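Long-range contact in phycocyanobilin lyase subunit beta (PDB 5N3U), which associates with the CpcE subunit to form a lyase, probably required for attaching the phycocyanobilin chromophore to the CpcA protein of phycocyanin: residues Thr133-Ile145 with Gly160-Ile174. Numbering follows the deposited sequence.
Sequences TAPKKALETLLFI and GLQGLVNIPDLQQPI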
loop_
_atom_site.group_PDB
_atom_site.type_symbol
_atom_site.label_atom_id
_atom_site.label_comp_id
_atom_site.label_asym_id
_atom_site.label_seq_id
_atom_site.Cartn_x
_atom_site.Cartn_y
_atom_site.Cartn_z
ATOM N N THR B 133 31.685 -11.506 -1.600
ATOM C CA THR B 133 30.839 -10.766 -2.540
ATOM C C THR B 133 29.487 -10.375 -1.821
ATOM O O THR B 133 28.970 -9.324 -1.967
ATOM C CB THR B 133 30.432 -11.725 -3.728
ATOM O OG1 THR B 133 31.589 -12.211 -4.353
ATOM C CG2 THR B 133 29.563 -11.041 -4.807
ATOM N N ALA B 134 28.901 -11.304 -1.166
ATOM C CA ALA B 134 27.599 -11.063 -0.624
ATOM C C ALA B 134 27.516 -9.805 0.297
ATOM O O ALA B 134 26.593 -8.966 0.138
ATOM C CB ALA B 134 27.147 -12.262 0.097
ATOM N N PRO B 135 28.435 -9.695 1.283
ATOM C CA PRO B 135 28.362 -8.533 2.177
ATOM C C PRO B 135 28.605 -7.268 1.457
ATOM O O PRO B 135 28.100 -6.236 1.806
ATOM C CB PRO B 135 29.431 -8.831 3.253
ATOM C CG PRO B 135 30.271 -9.881 2.692
ATOM C CD PRO B 135 29.377 -10.699 1.798
ATOM N N LYS B 136 29.362 -7.341 0.382
ATOM C CA LYS B 136 29.589 -6.183 -0.391
ATOM C C LYS B 136 28.333 -5.758 -1.158
ATOM O O LYS B 136 28.079 -4.593 -1.299
ATOM C CB LYS B 136 30.818 -6.410 -1.330
ATOM C CG LYS B 136 30.986 -5.378 -2.427
ATOM C CD LYS B 136 31.319 -3.971 -1.929
ATOM C CE LYS B 136 31.373 -2.960 -3.101
ATOM N NZ LYS B 136 31.361 -1.533 -2.680
ATOM N N LYS B 137 27.543 -6.687 -1.629
ATOM C CA LYS B 137 26.294 -6.325 -2.295
ATOM C C LYS B 137 25.320 -5.751 -1.261
ATOM O O LYS B 137 24.559 -4.861 -1.543
ATOM C CB LYS B 137 25.624 -7.564 -2.907
ATOM C CG LYS B 137 26.370 -8.312 -3.976
ATOM C CD LYS B 137 26.745 -7.460 -5.168
ATOM C CE LYS B 137 25.510 -7.075 -6.027
ATOM N NZ LYS B 137 26.110 -6.034 -6.962
ATOM N N ALA B 138 25.334 -6.297 -0.042
ATOM C CA ALA B 138 24.480 -5.763 1.008
ATOM C C ALA B 138 24.816 -4.319 1.304
ATOM O O ALA B 138 23.941 -3.454 1.324
ATOM C CB ALA B 138 24.603 -6.611 2.240
ATOM N N LEU B 139 26.111 -4.045 1.394
ATOM C CA LEU B 139 26.587 -2.713 1.591
ATOM C C LEU B 139 26.115 -1.811 0.503
ATOM O O LEU B 139 25.569 -0.734 0.796
ATOM C CB LEU B 139 28.154 -2.725 1.698
ATOM C CG LEU B 139 28.804 -1.349 1.715
ATOM C CD1 LEU B 139 28.327 -0.564 2.919
ATOM C CD2 LEU B 139 30.349 -1.451 1.687
ATOM N N GLU B 140 26.246 -2.207 -0.753
ATOM C CA GLU B 140 25.817 -1.325 -1.867
ATOM C C GLU B 140 24.362 -0.952 -1.702
ATOM O O GLU B 140 23.961 0.170 -1.940
ATOM C CB GLU B 140 26.016 -1.981 -3.250
ATOM C CG GLU B 140 27.476 -2.179 -3.644
ATOM C CD GLU B 140 27.757 -3.262 -4.785
ATOM O OE1 GLU B 140 26.839 -3.811 -5.525
ATOM O OE2 GLU B 140 28.950 -3.640 -4.905
ATOM N N THR B 141 23.530 -1.923 -1.318
ATOM C CA THR B 141 22.116 -1.622 -1.177
ATOM C C THR B 141 21.877 -0.715 -0.020
ATOM O O THR B 141 21.025 0.169 -0.117
ATOM C CB THR B 141 21.300 -2.924 -1.004
ATOM O OG1 THR B 141 21.291 -3.534 -2.284
ATOM C CG2 THR B 141 19.828 -2.663 -0.802
ATOM N N LEU B 142 22.548 -0.971 1.092
ATOM C CA LEU B 142 22.373 -0.128 2.252
ATOM C C LEU B 142 22.812 1.299 2.012
ATOM O O LEU B 142 22.188 2.237 2.515
ATOM C CB LEU B 142 23.087 -0.683 3.441
ATOM C CG LEU B 142 22.425 -1.878 4.107
ATOM C CD1 LEU B 142 23.370 -2.562 5.007
ATOM C CD2 LEU B 142 21.247 -1.463 4.940
ATOM N N LEU B 143 23.871 1.472 1.236
ATOM C CA LEU B 143 24.307 2.819 0.851
ATOM C C LEU B 143 23.271 3.494 -0.003
ATOM O O LEU B 143 22.932 4.696 0.170
ATOM C CB LEU B 143 25.661 2.791 0.127
ATOM C CG LEU B 143 26.848 2.282 0.920
ATOM C CD1 LEU B 143 28.102 2.187 0.028
ATOM C CD2 LEU B 143 27.147 3.203 2.097
ATOM N N PHE B 144 22.709 2.742 -0.933
ATOM C CA PHE B 144 21.639 3.293 -1.726
ATOM C C PHE B 144 20.395 3.702 -0.934
ATOM O O PHE B 144 19.837 4.803 -1.158
ATOM C CB PHE B 144 21.339 2.319 -2.866
ATOM C CG PHE B 144 20.177 2.665 -3.695
ATOM C CD1 PHE B 144 20.320 3.568 -4.703
ATOM C CD2 PHE B 144 18.975 1.979 -3.579
ATOM C CE1 PHE B 144 19.279 3.873 -5.508
ATOM C CE2 PHE B 144 17.869 2.323 -4.407
ATOM C CZ PHE B 144 18.041 3.235 -5.395
ATOM N N ILE B 145 19.918 2.852 -0.019
ATOM C CA ILE B 145 18.671 3.248 0.665
ATOM C C ILE B 145 18.885 4.310 1.744
ATOM O O ILE B 145 17.921 4.889 2.198
ATOM C CB ILE B 145 17.874 2.056 1.229
ATOM C CG1 ILE B 145 18.669 1.298 2.267
ATOM C CG2 ILE B 145 17.525 1.113 0.082
ATOM C CD1 ILE B 145 17.779 0.404 3.073
ATOM N N GLY B 160 21.760 -1.361 9.630
ATOM C CA GLY B 160 22.303 -2.384 8.770
ATOM C C GLY B 160 23.796 -2.172 8.571
ATOM O O GLY B 160 24.558 -3.079 8.723
ATOM N N LEU B 161 24.170 -0.956 8.275
ATOM C CA LEU B 161 25.550 -0.595 8.044
ATOM C C LEU B 161 26.421 -0.893 9.230
ATOM O O LEU B 161 27.530 -1.410 9.062
ATOM C CB LEU B 161 25.696 0.836 7.644
ATOM C CG LEU B 161 25.221 1.308 6.305
ATOM C CD1 LEU B 161 25.259 2.825 6.202
ATOM C CD2 LEU B 161 25.974 0.722 5.102
ATOM N N GLN B 162 25.932 -0.662 10.427
ATOM C CA GLN B 162 26.708 -0.980 11.601
ATOM C C GLN B 162 26.952 -2.432 11.720
ATOM O O GLN B 162 27.968 -2.885 12.257
ATOM C CB GLN B 162 25.968 -0.532 12.853
ATOM C CG GLN B 162 26.805 -0.504 14.137
ATOM C CD GLN B 162 25.924 -0.174 15.350
ATOM O OE1 GLN B 162 25.183 0.779 15.363
ATOM N NE2 GLN B 162 25.966 -1.006 16.336
ATOM N N GLY B 163 25.970 -3.232 11.333
ATOM C CA GLY B 163 26.165 -4.654 11.329
ATOM C C GLY B 163 27.283 -5.152 10.456
ATOM O O GLY B 163 27.761 -6.266 10.652
ATOM N N LEU B 164 27.674 -4.383 9.460
ATOM C CA LEU B 164 28.763 -4.805 8.630
ATOM C C LEU B 164 30.205 -4.438 9.177
ATOM O O LEU B 164 31.179 -4.570 8.463
ATOM C CB LEU B 164 28.540 -4.261 7.220
ATOM C CG LEU B 164 27.303 -4.813 6.444
ATOM C CD1 LEU B 164 27.089 -3.996 5.207
ATOM C CD2 LEU B 164 27.493 -6.239 6.023
ATOM N N VAL B 165 30.304 -4.010 10.429
ATOM C CA VAL B 165 31.599 -3.718 11.099
ATOM C C VAL B 165 32.554 -4.914 11.222
ATOM O O VAL B 165 33.751 -4.753 11.142
ATOM C CB VAL B 165 31.326 -3.146 12.519
ATOM C CG1 VAL B 165 32.531 -3.275 13.467
ATOM C CG2 VAL B 165 30.883 -1.686 12.396
ATOM N N ASN B 166 32.019 -6.114 11.403
ATOM C CA ASN B 166 32.831 -7.326 11.365
ATOM C C ASN B 166 33.574 -7.615 10.038
ATOM O O ASN B 166 34.269 -8.636 9.961
ATOM C CB ASN B 166 32.003 -8.569 11.790
ATOM C CG ASN B 166 30.797 -8.871 10.864
ATOM O OD1 ASN B 166 30.394 -8.056 10.029
ATOM N ND2 ASN B 166 30.202 -10.052 11.046
ATOM N N ILE B 167 33.458 -6.754 9.010
ATOM C CA ILE B 167 34.082 -7.025 7.712
ATOM C C ILE B 167 35.054 -5.922 7.289
ATOM O O ILE B 167 34.642 -4.841 6.911
ATOM C CB ILE B 167 33.022 -7.253 6.638
ATOM C CG1 ILE B 167 32.226 -8.539 6.946
ATOM C CG2 ILE B 167 33.658 -7.395 5.238
ATOM C CD1 ILE B 167 30.772 -8.371 6.748
ATOM N N PRO B 168 36.370 -6.223 7.296
ATOM C CA PRO B 168 37.427 -5.202 7.147
ATOM C C PRO B 168 37.397 -4.423 5.858
ATOM O O PRO B 168 37.491 -3.174 5.864
ATOM C CB PRO B 168 38.700 -6.021 7.216
ATOM C CG PRO B 168 38.332 -7.177 8.048
ATOM C CD PRO B 168 36.936 -7.524 7.669
ATOM N N ASP B 169 37.182 -5.117 4.743
ATOM C CA ASP B 169 37.104 -4.409 3.432
ATOM C C ASP B 169 36.001 -3.352 3.298
ATOM O O ASP B 169 36.050 -2.542 2.425
ATOM C CB ASP B 169 37.015 -5.438 2.289
ATOM C CG ASP B 169 38.343 -6.200 2.068
ATOM O OD1 ASP B 169 39.272 -6.085 2.907
ATOM O OD2 ASP B 169 38.471 -6.913 1.042
ATOM N N LEU B 170 34.995 -3.366 4.161
ATOM C CA LEU B 170 33.830 -2.539 3.978
ATOM C C LEU B 170 33.833 -1.283 4.877
ATOM O O LEU B 170 32.959 -0.426 4.786
ATOM C CB LEU B 170 32.580 -3.432 4.274
ATOM C CG LEU B 170 32.409 -4.714 3.455
ATOM C CD1 LEU B 170 31.027 -5.326 3.717
ATOM C CD2 LEU B 170 32.585 -4.566 1.954
ATOM N N GLN B 171 34.853 -1.103 5.680
ATOM C CA GLN B 171 34.766 -0.089 6.719
ATOM C C GLN B 171 34.974 1.302 6.204
ATOM O O GLN B 171 34.373 2.231 6.712
ATOM C CB GLN B 171 35.673 -0.440 7.840
ATOM C CG GLN B 171 35.381 -1.843 8.296
ATOM C CD GLN B 171 36.118 -2.188 9.567
ATOM O OE1 GLN B 171 37.111 -1.552 9.902
ATOM N NE2 GLN B 171 35.644 -3.208 10.277
ATOM N N GLN B 172 35.709 1.449 5.126
ATOM C CA GLN B 172 35.996 2.748 4.639
ATOM C C GLN B 172 34.731 3.373 4.107
ATOM O O GLN B 172 34.435 4.524 4.456
ATOM C CB GLN B 172 37.125 2.718 3.563
ATOM C CG GLN B 172 37.461 4.096 2.983
ATOM C CD GLN B 172 36.620 4.537 1.792
ATOM O OE1 GLN B 172 36.072 5.640 1.773
ATOM N NE2 GLN B 172 36.552 3.708 0.785
ATOM N N PRO B 173 33.997 2.643 3.223
ATOM C CA PRO B 173 32.839 3.309 2.651
ATOM C C PRO B 173 31.769 3.606 3.696
ATOM O O PRO B 173 31.012 4.526 3.456
ATOM C CB PRO B 173 32.343 2.315 1.579
ATOM C CG PRO B 173 32.993 1.018 1.932
ATOM C CD PRO B 173 34.300 1.388 2.510
ATOM N N ILE B 174 31.716 2.811 4.756
ATOM C CA ILE B 174 30.712 2.944 5.840
ATOM C C ILE B 174 31.025 4.217 6.636
ATOM O O ILE B 174 30.235 5.179 6.595
ATOM C CB ILE B 174 30.669 1.705 6.725
ATOM C CG1 ILE B 174 30.084 0.482 5.957
ATOM C CG2 ILE B 174 29.792 1.959 7.952
ATOM C CD1 ILE B 174 30.280 -0.858 6.630
#
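Pro135 and Pro173, whose puckered rings are the nearest this contact comes to flat groups, are each touched at one ring atom. Pro135 offers CB to the methyl ends of Ile167 (CB to CD1, 3.8 Å) and Leu170 (CB to CD1, 3.9 Å), while Trp123 packs against both Pro135 and Ile167. The ring of Pro173 presents CG to Leu139 CD2 at 3.6 Å, the two side chains crossing nearly at right angles. Between the rings Leu139 divides its branches: with CG trans to the backbone N (chi1 172°), CD2 reaches Pro173 and Leu170, whereas CD1 touches Ile174 CG1 and presses on Leu161 CD2, at 3.5 Å a tight pair. An alanine at Leu139 would remove both methyl branches and would probably open a gap facing Leu161, Leu170, Pro173 and Ile174. Leu161 CD2 also sits against Leu142 CB (3.6 Å), and Leu143 CD2 comes in across it. Farther along, Leu142 CD1 rests on Gly160 C (3.6 Å), and its other methyl, CD2, lies where a CB on residue 160 would clash with it, so the absence of a side chain at Gly160 allows this close approach. No hydrogen bond spans the interface; the salt bridge of Lys137 NZ with Glu140 OE1 (2.7 Å) lies elsewhere on helix 130-145, where Lys137 also pairs with Asp64 of the alpha subunit. Helix 130-145 runs roughly antiparallel to the last turn of helix 151-163 and meets the start of helix 171-184 through leucine, isoleucine and proline, the stacking of short helices by apolar faces that characterises the alpha-solenoid of HEAT repeats.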